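Local coordinates for Cas13d (PDB 6IV9), which binds a CRISPR RNA and, as an RNA-guided nuclease with two HEPN domains, probably uses these to mature that guide and to cleave target RNA, at residues G388-D393 and D457-A462; I357-D362 and L411-Y416; N195-I200 and N246-T251. The protein carries 2 engineered substitutions. One frame throughout, in Å; residues are numbered along the deposited sequence.

In the fold
Three small packing contacts sample a largely helical protein bound to its guide RNA. Contacts 1 and 2 belong to one helical bundle: their centres lie about 20 Å apart, and their nearest atoms come to about 4 Å without touching. Their segments alternate along the chain: 357-362 opens contact 2, 388-393 opens contact 1, 411-416 closes contact 2 and 457-462 closes contact 1. Contact 3 closes earlier in the chain, its centre about 49 Å from that of contact 1 and about 45 Å from that of contact 2. From the bound RNA the nearest atoms are about 4 Å away for contact 2, about 8 Å for contact 1 and about 17 Å for contact 3.

Contact 1 (G388-D393 and D457-A462); sequences GFRFKD and DFENIA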
loop_
_atom_site.group_PDB
_atom_site.type_symbol
_atom_site.label_atom_id
_atom_site.label_comp_id
_atom_site.label_asym_id
_atom_site.label_seq_id
_atom_site.Cartn_x
_atom_site.Cartn_y
_atom_site.Cartn_z
ATOM N N GLY A 388 -1.815 -16.049 -29.259
ATOM C CA GLY A 388 -3.272 -16.066 -29.078
ATOM C C GLY A 388 -3.858 -14.688 -29.159
ATOM O O GLY A 388 -4.869 -14.473 -28.542
ATOM N N PHE A 389 -3.300 -13.843 -30.019
ATOM C CA PHE A 389 -3.689 -12.416 -30.128
ATOM C C PHE A 389 -5.159 -12.264 -30.508
ATOM O O PHE A 389 -5.746 -11.242 -30.187
ATOM C CB PHE A 389 -2.745 -11.675 -31.068
ATOM C CG PHE A 389 -2.318 -12.476 -32.263
ATOM C CD1 PHE A 389 -3.097 -12.507 -33.405
ATOM C CD2 PHE A 389 -1.149 -13.204 -32.240
ATOM C CE1 PHE A 389 -2.703 -13.242 -34.508
ATOM C CE2 PHE A 389 -0.759 -13.942 -33.338
ATOM C CZ PHE A 389 -1.530 -13.950 -34.472
ATOM N N ARG A 390 -5.719 -13.281 -31.153
ATOM C CA ARG A 390 -7.142 -13.308 -31.582
ATOM C C ARG A 390 -8.055 -13.242 -30.349
ATOM O O ARG A 390 -9.105 -12.630 -30.422
ATOM C CB ARG A 390 -7.380 -14.530 -32.465
ATOM C CG ARG A 390 -8.320 -15.567 -31.885
ATOM C CD ARG A 390 -8.336 -16.830 -32.720
ATOM N NE ARG A 390 -7.035 -17.463 -32.826
ATOM C CZ ARG A 390 -6.754 -18.676 -32.377
ATOM N NH1 ARG A 390 -5.500 -19.048 -32.192
ATOM N NH2 ARG A 390 -7.739 -19.504 -32.099
ATOM N N PHE A 391 -7.615 -13.840 -29.243
ATOM C CA PHE A 391 -8.356 -13.894 -27.958
ATOM C C PHE A 391 -8.366 -12.525 -27.292
ATOM O O PHE A 391 -9.130 -12.328 -26.373
ATOM C CB PHE A 391 -7.713 -14.908 -27.022
ATOM C CG PHE A 391 -7.710 -16.308 -27.558
ATOM C CD1 PHE A 391 -8.813 -16.819 -28.210
ATOM C CD2 PHE A 391 -6.592 -17.101 -27.441
ATOM C CE1 PHE A 391 -8.794 -18.106 -28.715
ATOM C CE2 PHE A 391 -6.574 -18.384 -27.946
ATOM C CZ PHE A 391 -7.675 -18.883 -28.578
ATOM N N LYS A 392 -7.535 -11.613 -27.787
ATOM C CA LYS A 392 -7.427 -10.234 -27.250
ATOM C C LYS A 392 -8.413 -9.316 -27.978
ATOM O O LYS A 392 -8.465 -8.141 -27.671
ATOM C CB LYS A 392 -5.993 -9.728 -27.387
ATOM C CG LYS A 392 -4.992 -10.325 -26.417
ATOM C CD LYS A 392 -3.582 -10.258 -26.917
ATOM C CE LYS A 392 -2.723 -9.304 -26.128
ATOM N NZ LYS A 392 -3.390 -8.900 -24.875
ATOM N N ASP A 393 -9.196 -9.908 -28.861
ATOM C CA ASP A 393 -10.203 -9.212 -29.690
ATOM C C ASP A 393 -11.327 -8.680 -28.797
ATOM O O ASP A 393 -11.604 -9.294 -27.782
ATOM C CB ASP A 393 -10.723 -10.178 -30.753
ATOM C CG ASP A 393 -11.527 -9.502 -31.845
ATOM O OD1 ASP A 393 -11.185 -8.359 -32.187
ATOM O OD2 ASP A 393 -12.517 -10.090 -32.277
ATOM N N ASP A 457 -6.246 -26.429 -25.611
ATOM C CA ASP A 457 -7.025 -26.124 -24.385
ATOM C C ASP A 457 -7.469 -24.658 -24.419
ATOM O O ASP A 457 -8.610 -24.384 -24.078
ATOM C CB ASP A 457 -6.197 -26.414 -23.136
ATOM C CG ASP A 457 -6.125 -27.882 -22.762
ATOM O OD1 ASP A 457 -6.993 -28.634 -23.173
ATOM O OD2 ASP A 457 -5.204 -28.251 -22.059
ATOM N N PHE A 458 -6.573 -23.747 -24.788
ATOM C CA PHE A 458 -6.948 -22.314 -24.829
ATOM C C PHE A 458 -8.032 -22.076 -25.879
ATOM O O PHE A 458 -8.927 -21.302 -25.633
ATOM C CB PHE A 458 -5.734 -21.415 -25.041
ATOM C CG PHE A 458 -4.934 -21.154 -23.796
ATOM C CD1 PHE A 458 -4.886 -22.089 -22.786
ATOM C CD2 PHE A 458 -4.226 -19.984 -23.640
ATOM C CE1 PHE A 458 -4.141 -21.868 -21.644
ATOM C CE2 PHE A 458 -3.481 -19.764 -22.499
ATOM C CZ PHE A 458 -3.441 -20.707 -21.508
ATOM N N GLU A 459 -7.914 -22.715 -27.034
ATOM C CA GLU A 459 -8.939 -22.538 -28.091
ATOM C C GLU A 459 -10.277 -23.062 -27.571
ATOM O O GLU A 459 -11.291 -22.438 -27.819
ATOM C CB GLU A 459 -8.508 -23.251 -29.369
ATOM C CG GLU A 459 -8.114 -22.291 -30.463
ATOM C CD GLU A 459 -6.860 -22.634 -31.238
ATOM O OE1 GLU A 459 -6.588 -23.832 -31.429
ATOM O OE2 GLU A 459 -6.168 -21.693 -31.664
ATOM N N ASN A 460 -10.240 -24.170 -26.852
ATOM C CA ASN A 460 -11.476 -24.765 -26.293
ATOM C C ASN A 460 -12.120 -23.769 -25.328
ATOM O O ASN A 460 -13.326 -23.583 -25.383
ATOM C CB ASN A 460 -11.159 -26.055 -25.545
ATOM C CG ASN A 460 -12.412 -26.796 -25.141
ATOM O OD1 ASN A 460 -13.400 -26.758 -25.850
ATOM N ND2 ASN A 460 -12.386 -27.454 -24.002
ATOM N N ILE A 461 -11.313 -23.143 -24.478
ATOM C CA ILE A 461 -11.870 -22.175 -23.500
ATOM C C ILE A 461 -12.526 -21.032 -24.263
ATOM O O ILE A 461 -13.637 -20.702 -23.940
ATOM C CB ILE A 461 -10.750 -21.613 -22.611
ATOM C CG1 ILE A 461 -10.268 -22.604 -21.558
ATOM C CG2 ILE A 461 -11.194 -20.307 -21.990
ATOM C CD1 ILE A 461 -8.963 -22.234 -20.949
ATOM N N ALA A 462 -11.846 -20.503 -25.273
ATOM C CA ALA A 462 -12.345 -19.359 -26.070
ATOM C C ALA A 462 -13.670 -19.724 -26.745
ATOM O O ALA A 462 -14.525 -18.874 -26.823
ATOM C CB ALA A 462 -11.314 -18.935 -27.071
#
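R390 and F391, neighbours in a 3-10 turn of the loop between helices 376-386 and 400-418, reach together onto one side of helix 436-464. The charged half of the contact is a salt bridge in which two nitrogens of R390 grip a single carboxylate oxygen: NH2 lies 2.7 Å from E459 OE2, and NH1 lies 2.8 Å from the same atom. OE2 sits almost in the guanidinium plane, but both bonds are bent, with N-H...O angles of 139° for NH1 and 142° for NH2. NH1 meets the oxygen nearly along its C-O axis, whereas NH2 arrives on the anti side and somewhat out of the carboxylate plane.

Here a 3-10 turn in the loop between two helices packs on a third helix of the same helical domain, and F391 carries the apolar part. Its CG stands anti to its own carbonyl carbon (chi1 -61°), which sends the ring toward residues 458-462. CZ lies 3.9 Å from E459 CG, and that methylene is at the edge of the ring, in its plane. The same CZ sits 3.5 Å above the guanidinium plane of R390, toward its rim, so the ring backs one face of the charged group. Ring atom CE2 passes 4.3 Å from F458 CB. L384 and W451 also pack against F391, while R400 donates NH1 to F391 O and NH2 to D393 O.

Contact 2 (I357-D362 and L411-Y416); sequences IRLYYD and LFCNYY
L359 on helix 353-366 meets F412, C413 and Y416 of helix 400-418, and tracing its side chain outward gives the logic of this largely apolar crossing. The bond to CB points toward helix 400-418, but it is the methyls beyond that make the side-chain contacts. CG stands anti to the carbonyl carbon (chi1 -78°), and from it the two methyls part company. CD1 takes the cysteine, lying 4.0 Å from C413 SG. CD2 goes to the tyrosine, 3.7 Å from Y416 CD2, where it meets the edge of the ring near its plane. This methyl also has F412 as a more distant neighbour, with L359 CD2 at 4.3 Å from F412 CE2. Even the backbone of the leucine takes part, since L359 O lies 4.0 Å from F412 CE2, in the plane of that ring and at its edge.

One turn further on, D362 brings its carboxylate to the same two rings. OD2 is 3.7 Å from Y416 OH, which is contact without a hydrogen bond. The other oxygen, D362 OD1, lies 4.1 Å from F412 CZ and is hydrogen-bonded to S368 OG. Within their own helix F412 CZ lies 3.6 Å above the Y416 ring, offset toward its rim.

The two segment axes cross at 106°, with 11.4 Å between them at closest approach, so the contact is a near-perpendicular helix pair in an all-helical bundle. Behind segment 411-416, helices 436-464 and 376-386 pack on L411 and Y415. On the other partner, I357 and Y360 lean on helix 338-347, and Y360 also packs against a phosphate of the bound RNA.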
loop_
_atom_site.group_PDB
_atom_site.type_symbol
_atom_site.label_atom_id
_atom_site.label_comp_id
_atom_site.label_asym_id
_atom_site.label_seq_id
_atom_site.Cartn_x
_atom_site.Cartn_y
_atom_site.Cartn_z
ATOM N N ILE A 357 -11.734 -29.493 -7.964
ATOM C CA ILE A 357 -12.544 -28.592 -7.109
ATOM C C ILE A 357 -11.668 -28.047 -5.980
ATOM O O ILE A 357 -11.742 -26.870 -5.717
ATOM C CB ILE A 357 -13.798 -29.324 -6.608
ATOM C CG1 ILE A 357 -14.768 -29.581 -7.761
ATOM C CG2 ILE A 357 -14.454 -28.550 -5.494
ATOM C CD1 ILE A 357 -15.859 -30.572 -7.448
ATOM N N ARG A 358 -10.868 -28.899 -5.355
ATOM C CA ARG A 358 -9.992 -28.431 -4.261
ATOM C C ARG A 358 -8.959 -27.444 -4.816
ATOM O O ARG A 358 -8.729 -26.434 -4.182
ATOM C CB ARG A 358 -9.400 -29.632 -3.532
ATOM C CG ARG A 358 -10.459 -30.429 -2.789
ATOM C CD ARG A 358 -9.894 -31.450 -1.831
ATOM N NE ARG A 358 -9.097 -32.424 -2.537
ATOM C CZ ARG A 358 -9.475 -33.668 -2.782
ATOM N NH1 ARG A 358 -10.628 -34.115 -2.327
ATOM N NH2 ARG A 358 -8.694 -34.467 -3.478
ATOM N N LEU A 359 -8.386 -27.743 -5.974
ATOM C CA LEU A 359 -7.388 -26.833 -6.581
ATOM C C LEU A 359 -8.045 -25.495 -6.927
ATOM O O LEU A 359 -7.407 -24.489 -6.778
ATOM C CB LEU A 359 -6.773 -27.491 -7.812
ATOM C CG LEU A 359 -5.705 -28.539 -7.525
ATOM C CD1 LEU A 359 -5.463 -29.414 -8.733
ATOM C CD2 LEU A 359 -4.417 -27.894 -7.071
ATOM N N TYR A 360 -9.268 -25.528 -7.426
ATOM C CA TYR A 360 -9.983 -24.290 -7.802
ATOM C C TYR A 360 -10.259 -23.431 -6.569
ATOM O O TYR A 360 -10.112 -22.233 -6.638
ATOM C CB TYR A 360 -11.209 -24.566 -8.661
ATOM C CG TYR A 360 -11.682 -23.338 -9.382
ATOM C CD1 TYR A 360 -11.045 -22.900 -10.520
ATOM C CD2 TYR A 360 -12.729 -22.586 -8.905
ATOM C CE1 TYR A 360 -11.449 -21.760 -11.184
ATOM C CE2 TYR A 360 -13.154 -21.447 -9.558
ATOM C CZ TYR A 360 -12.511 -21.032 -10.700
ATOM O OH TYR A 360 -12.925 -19.923 -11.352
ATOM N N TYR A 361 -10.616 -24.062 -5.457
ATOM C CA TYR A 361 -10.834 -23.286 -4.217
ATOM C C TYR A 361 -9.504 -22.623 -3.852
ATOM O O TYR A 361 -9.506 -21.494 -3.445
ATOM C CB TYR A 361 -11.330 -24.152 -3.059
ATOM C CG TYR A 361 -11.560 -23.377 -1.792
ATOM C CD1 TYR A 361 -12.761 -22.749 -1.555
ATOM C CD2 TYR A 361 -10.573 -23.241 -0.842
ATOM C CE1 TYR A 361 -12.985 -22.008 -0.415
ATOM C CE2 TYR A 361 -10.776 -22.498 0.303
ATOM C CZ TYR A 361 -11.989 -21.884 0.524
ATOM O OH TYR A 361 -12.220 -21.162 1.645
ATOM N N ASP A 362 -8.411 -23.354 -4.008
ATOM C CA ASP A 362 -7.075 -22.797 -3.693
ATOM C C ASP A 362 -6.807 -21.618 -4.623
ATOM O O ASP A 362 -6.461 -20.571 -4.139
ATOM C CB ASP A 362 -5.994 -23.853 -3.898
ATOM C CG ASP A 362 -4.568 -23.384 -3.677
ATOM O OD1 ASP A 362 -4.269 -22.242 -3.979
ATOM O OD2 ASP A 362 -3.777 -24.189 -3.238
ATOM N N LEU A 411 -2.454 -23.149 -16.344
ATOM C CA LEU A 411 -1.008 -22.898 -16.128
ATOM C C LEU A 411 -0.646 -23.180 -14.670
ATOM O O LEU A 411 0.383 -23.748 -14.428
ATOM C CB LEU A 411 -0.722 -21.439 -16.465
ATOM C CG LEU A 411 -0.971 -21.040 -17.914
ATOM C CD1 LEU A 411 -0.448 -19.647 -18.170
ATOM C CD2 LEU A 411 -0.326 -22.034 -18.854
ATOM N N PHE A 412 -1.498 -22.766 -13.747
ATOM C CA PHE A 412 -1.220 -22.968 -12.308
ATOM C C PHE A 412 -1.100 -24.462 -12.005
ATOM O O PHE A 412 -0.144 -24.880 -11.405
ATOM C CB PHE A 412 -2.396 -22.412 -11.515
ATOM C CG PHE A 412 -2.511 -22.878 -10.088
ATOM C CD1 PHE A 412 -1.440 -22.807 -9.223
ATOM C CD2 PHE A 412 -3.710 -23.352 -9.601
ATOM C CE1 PHE A 412 -1.559 -23.226 -7.914
ATOM C CE2 PHE A 412 -3.827 -23.765 -8.291
ATOM C CZ PHE A 412 -2.752 -23.704 -7.453
ATOM N N CYS A 413 -2.050 -25.250 -12.482
ATOM C CA CYS A 413 -2.038 -26.713 -12.242
ATOM C C CYS A 413 -0.802 -27.346 -12.887
ATOM O O CYS A 413 -0.228 -28.242 -12.319
ATOM C CB CYS A 413 -3.331 -27.331 -12.746
ATOM S SG CYS A 413 -4.741 -26.905 -11.701
ATOM N N ASN A 414 -0.395 -26.827 -14.025
ATOM C CA ASN A 414 0.771 -27.373 -14.744
ATOM C C ASN A 414 2.015 -27.274 -13.870
ATOM O O ASN A 414 2.750 -28.234 -13.814
ATOM C CB ASN A 414 1.048 -26.551 -15.990
ATOM C CG ASN A 414 2.230 -27.074 -16.761
ATOM O OD1 ASN A 414 2.161 -28.145 -17.330
ATOM N ND2 ASN A 414 3.310 -26.330 -16.769
ATOM N N TYR A 415 2.221 -26.136 -13.217
ATOM C CA TYR A 415 3.440 -25.936 -12.402
ATOM C C TYR A 415 3.279 -26.375 -10.948
ATOM O O TYR A 415 4.275 -26.627 -10.306
ATOM C CB TYR A 415 3.822 -24.465 -12.469
ATOM C CG TYR A 415 4.332 -24.030 -13.810
ATOM C CD1 TYR A 415 5.565 -24.444 -14.260
ATOM C CD2 TYR A 415 3.592 -23.199 -14.619
ATOM C CE1 TYR A 415 6.054 -24.042 -15.482
ATOM C CE2 TYR A 415 4.067 -22.779 -15.840
ATOM C CZ TYR A 415 5.302 -23.208 -16.272
ATOM O OH TYR A 415 5.789 -22.803 -17.458
ATOM N N TYR A 416 2.061 -26.351 -10.437
ATOM C CA TYR A 416 1.800 -26.688 -9.022
ATOM C C TYR A 416 1.669 -28.192 -8.797
ATOM O O TYR A 416 1.960 -28.634 -7.711
ATOM C CB TYR A 416 0.513 -26.012 -8.578
ATOM C CG TYR A 416 0.219 -26.073 -7.110
ATOM C CD1 TYR A 416 1.031 -25.444 -6.190
ATOM C CD2 TYR A 416 -0.898 -26.735 -6.651
ATOM C CE1 TYR A 416 0.742 -25.473 -4.842
ATOM C CE2 TYR A 416 -1.189 -26.792 -5.305
ATOM C CZ TYR A 416 -0.373 -26.150 -4.398
ATOM O OH TYR A 416 -0.676 -26.199 -3.077
#

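Contact 3 (N195-I200 and N246-T251); sequences NNMLGI and NDLLKT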
loop_
_atom_site.group_PDB
_atom_site.type_symbol
_atom_site.label_atom_id
_atom_site.label_comp_id
_atom_site.label_asym_id
_atom_site.label_seq_id
_atom_site.Cartn_x
_atom_site.Cartn_y
_atom_site.Cartn_z
ATOM N N ASN A 195 -11.872 12.040 9.224
ATOM C CA ASN A 195 -12.115 13.467 9.539
ATOM C C ASN A 195 -12.688 14.190 8.318
ATOM O O ASN A 195 -13.585 14.995 8.474
ATOM C CB ASN A 195 -10.858 14.173 10.028
ATOM C CG ASN A 195 -10.639 13.919 11.499
ATOM O OD1 ASN A 195 -11.306 14.509 12.319
ATOM N ND2 ASN A 195 -9.765 12.997 11.829
ATOM N N ASN A 196 -12.148 13.897 7.147
ATOM C CA ASN A 196 -12.559 14.543 5.880
ATOM C C ASN A 196 -14.020 14.225 5.574
ATOM O O ASN A 196 -14.732 15.083 5.110
ATOM C CB ASN A 196 -11.705 14.073 4.715
ATOM C CG ASN A 196 -12.059 14.820 3.456
ATOM O OD1 ASN A 196 -12.111 16.026 3.457
ATOM N ND2 ASN A 196 -12.332 14.100 2.398
ATOM N N MET A 197 -14.434 13.018 5.932
ATOM C CA MET A 197 -15.766 12.419 5.677
ATOM C C MET A 197 -16.844 13.273 6.344
ATOM O O MET A 197 -17.963 13.282 5.866
ATOM C CB MET A 197 -15.777 11.031 6.314
ATOM C CG MET A 197 -16.808 10.102 5.808
ATOM S SD MET A 197 -16.062 8.573 5.231
ATOM C CE MET A 197 -15.440 9.136 3.654
ATOM N N LEU A 198 -16.480 13.964 7.414
ATOM C CA LEU A 198 -17.410 14.813 8.186
ATOM C C LEU A 198 -17.928 15.970 7.334
ATOM O O LEU A 198 -19.090 16.328 7.480
ATOM C CB LEU A 198 -16.674 15.340 9.414
ATOM C CG LEU A 198 -16.336 14.296 10.469
ATOM C CD1 LEU A 198 -15.729 14.959 11.677
ATOM C CD2 LEU A 198 -17.569 13.532 10.876
ATOM N N GLY A 199 -17.082 16.534 6.477
ATOM C CA GLY A 199 -17.522 17.693 5.683
ATOM C C GLY A 199 -17.391 19.015 6.428
ATOM O O GLY A 199 -18.147 19.936 6.091
ATOM N N ILE A 200 -16.564 19.051 7.478
ATOM C CA ILE A 200 -16.304 20.298 8.263
ATOM C C ILE A 200 -15.133 20.991 7.575
ATOM O O ILE A 200 -14.007 20.939 8.096
ATOM C CB ILE A 200 -15.946 19.993 9.728
ATOM C CG1 ILE A 200 -15.231 18.652 9.883
ATOM C CG2 ILE A 200 -17.157 20.124 10.631
ATOM C CD1 ILE A 200 -13.749 18.713 9.597
ATOM N N ASN A 246 -21.383 10.659 16.199
ATOM C CA ASN A 246 -22.770 10.823 15.703
ATOM C C ASN A 246 -22.752 11.665 14.428
ATOM O O ASN A 246 -23.504 11.371 13.550
ATOM C CB ASN A 246 -23.702 11.370 16.774
ATOM C CG ASN A 246 -23.996 10.347 17.838
ATOM O OD1 ASN A 246 -24.293 9.216 17.526
ATOM N ND2 ASN A 246 -23.889 10.733 19.084
ATOM N N ASP A 247 -21.886 12.666 14.355
ATOM C CA ASP A 247 -21.795 13.514 13.144
ATOM C C ASP A 247 -21.415 12.630 11.955
ATOM O O ASP A 247 -22.019 12.757 10.920
ATOM C CB ASP A 247 -20.741 14.603 13.329
ATOM C CG ASP A 247 -21.162 15.754 14.219
ATOM O OD1 ASP A 247 -22.354 15.942 14.389
ATOM O OD2 ASP A 247 -20.283 16.448 14.734
ATOM N N LEU A 248 -20.446 11.743 12.139
ATOM C CA LEU A 248 -20.014 10.830 11.058
ATOM C C LEU A 248 -21.157 9.893 10.664
ATOM O O LEU A 248 -21.336 9.655 9.508
ATOM C CB LEU A 248 -18.803 10.037 11.543
ATOM C CG LEU A 248 -18.174 9.117 10.507
ATOM C CD1 LEU A 248 -17.781 9.887 9.268
ATOM C CD2 LEU A 248 -16.967 8.421 11.082
ATOM N N LEU A 249 -21.903 9.385 11.632
ATOM C CA LEU A 249 -23.033 8.478 11.311
ATOM C C LEU A 249 -24.091 9.224 10.486
ATOM O O LEU A 249 -24.663 8.620 9.611
ATOM C CB LEU A 249 -23.629 7.925 12.606
ATOM C CG LEU A 249 -22.720 7.000 13.406
ATOM C CD1 LEU A 249 -23.274 6.743 14.785
ATOM C CD2 LEU A 249 -22.464 5.703 12.679
ATOM N N LYS A 250 -24.332 10.486 10.815
ATOM C CA LYS A 250 -25.353 11.327 10.139
ATOM C C LYS A 250 -24.990 11.579 8.668
ATOM O O LYS A 250 -25.885 11.771 7.874
ATOM C CB LYS A 250 -25.662 12.558 10.993
ATOM C CG LYS A 250 -26.292 12.231 12.338
ATOM C CD LYS A 250 -26.796 13.405 13.149
ATOM C CE LYS A 250 -25.697 14.264 13.720
ATOM N NZ LYS A 250 -26.082 14.949 14.973
ATOM N N THR A 251 -23.706 11.596 8.333
ATOM C CA THR A 251 -23.312 11.884 6.932
ATOM C C THR A 251 -23.785 10.798 5.976
ATOM O O THR A 251 -23.950 11.129 4.830
ATOM C CB THR A 251 -21.810 12.117 6.767
ATOM O OG1 THR A 251 -21.131 10.875 6.889
ATOM C CG2 THR A 251 -21.254 13.137 7.726
#
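M197 and L198, on segment 195-200 of helix 168-197 and the turn that follows, pack against L248 and T251 of helix 232-251, probably within the first HEPN domain. The two leading pairs are turned differently. M197 and L248 run obliquely past one another: the methionine approaches with the root of its chain, CG lying 3.6 Å from L248 CD1, and then bends away, so that its far end is not what touches the helix; the side chain also packs on F257. In L248 a first torsion of -176° carries CG toward M197, anti to the backbone N, and the second torsion (56°) brings CD1 forward.

L198 works instead with a single methyl, set over the start of residue L248. This CD2 is 3.8 Å from L248 CB, and D247 CB borders the same methyl at 4.2 Å. After L198 the chain turns through G199, whose positive phi of 84° takes it out of the helical path.

T251 presents its methyl to the carbonyls of M197 and L198, with CG2 3.8 Å from M197 O and 3.9 Å from L198 O. Its hydroxyl is occupied on its own side, for OG1 donates to L248 O and is also hydrogen-bonded to R253 N. R253 contributes again through NH1, which bonds M197 O. With an alanine at T251 both the methyl and the hydroxyl disappear, which would probably open a gap beside the carbonyls of M197 and L198 and cost R253 N one partner. L198 CD2 lies 3.6 Å from L248 N and the same distance from L248 CA.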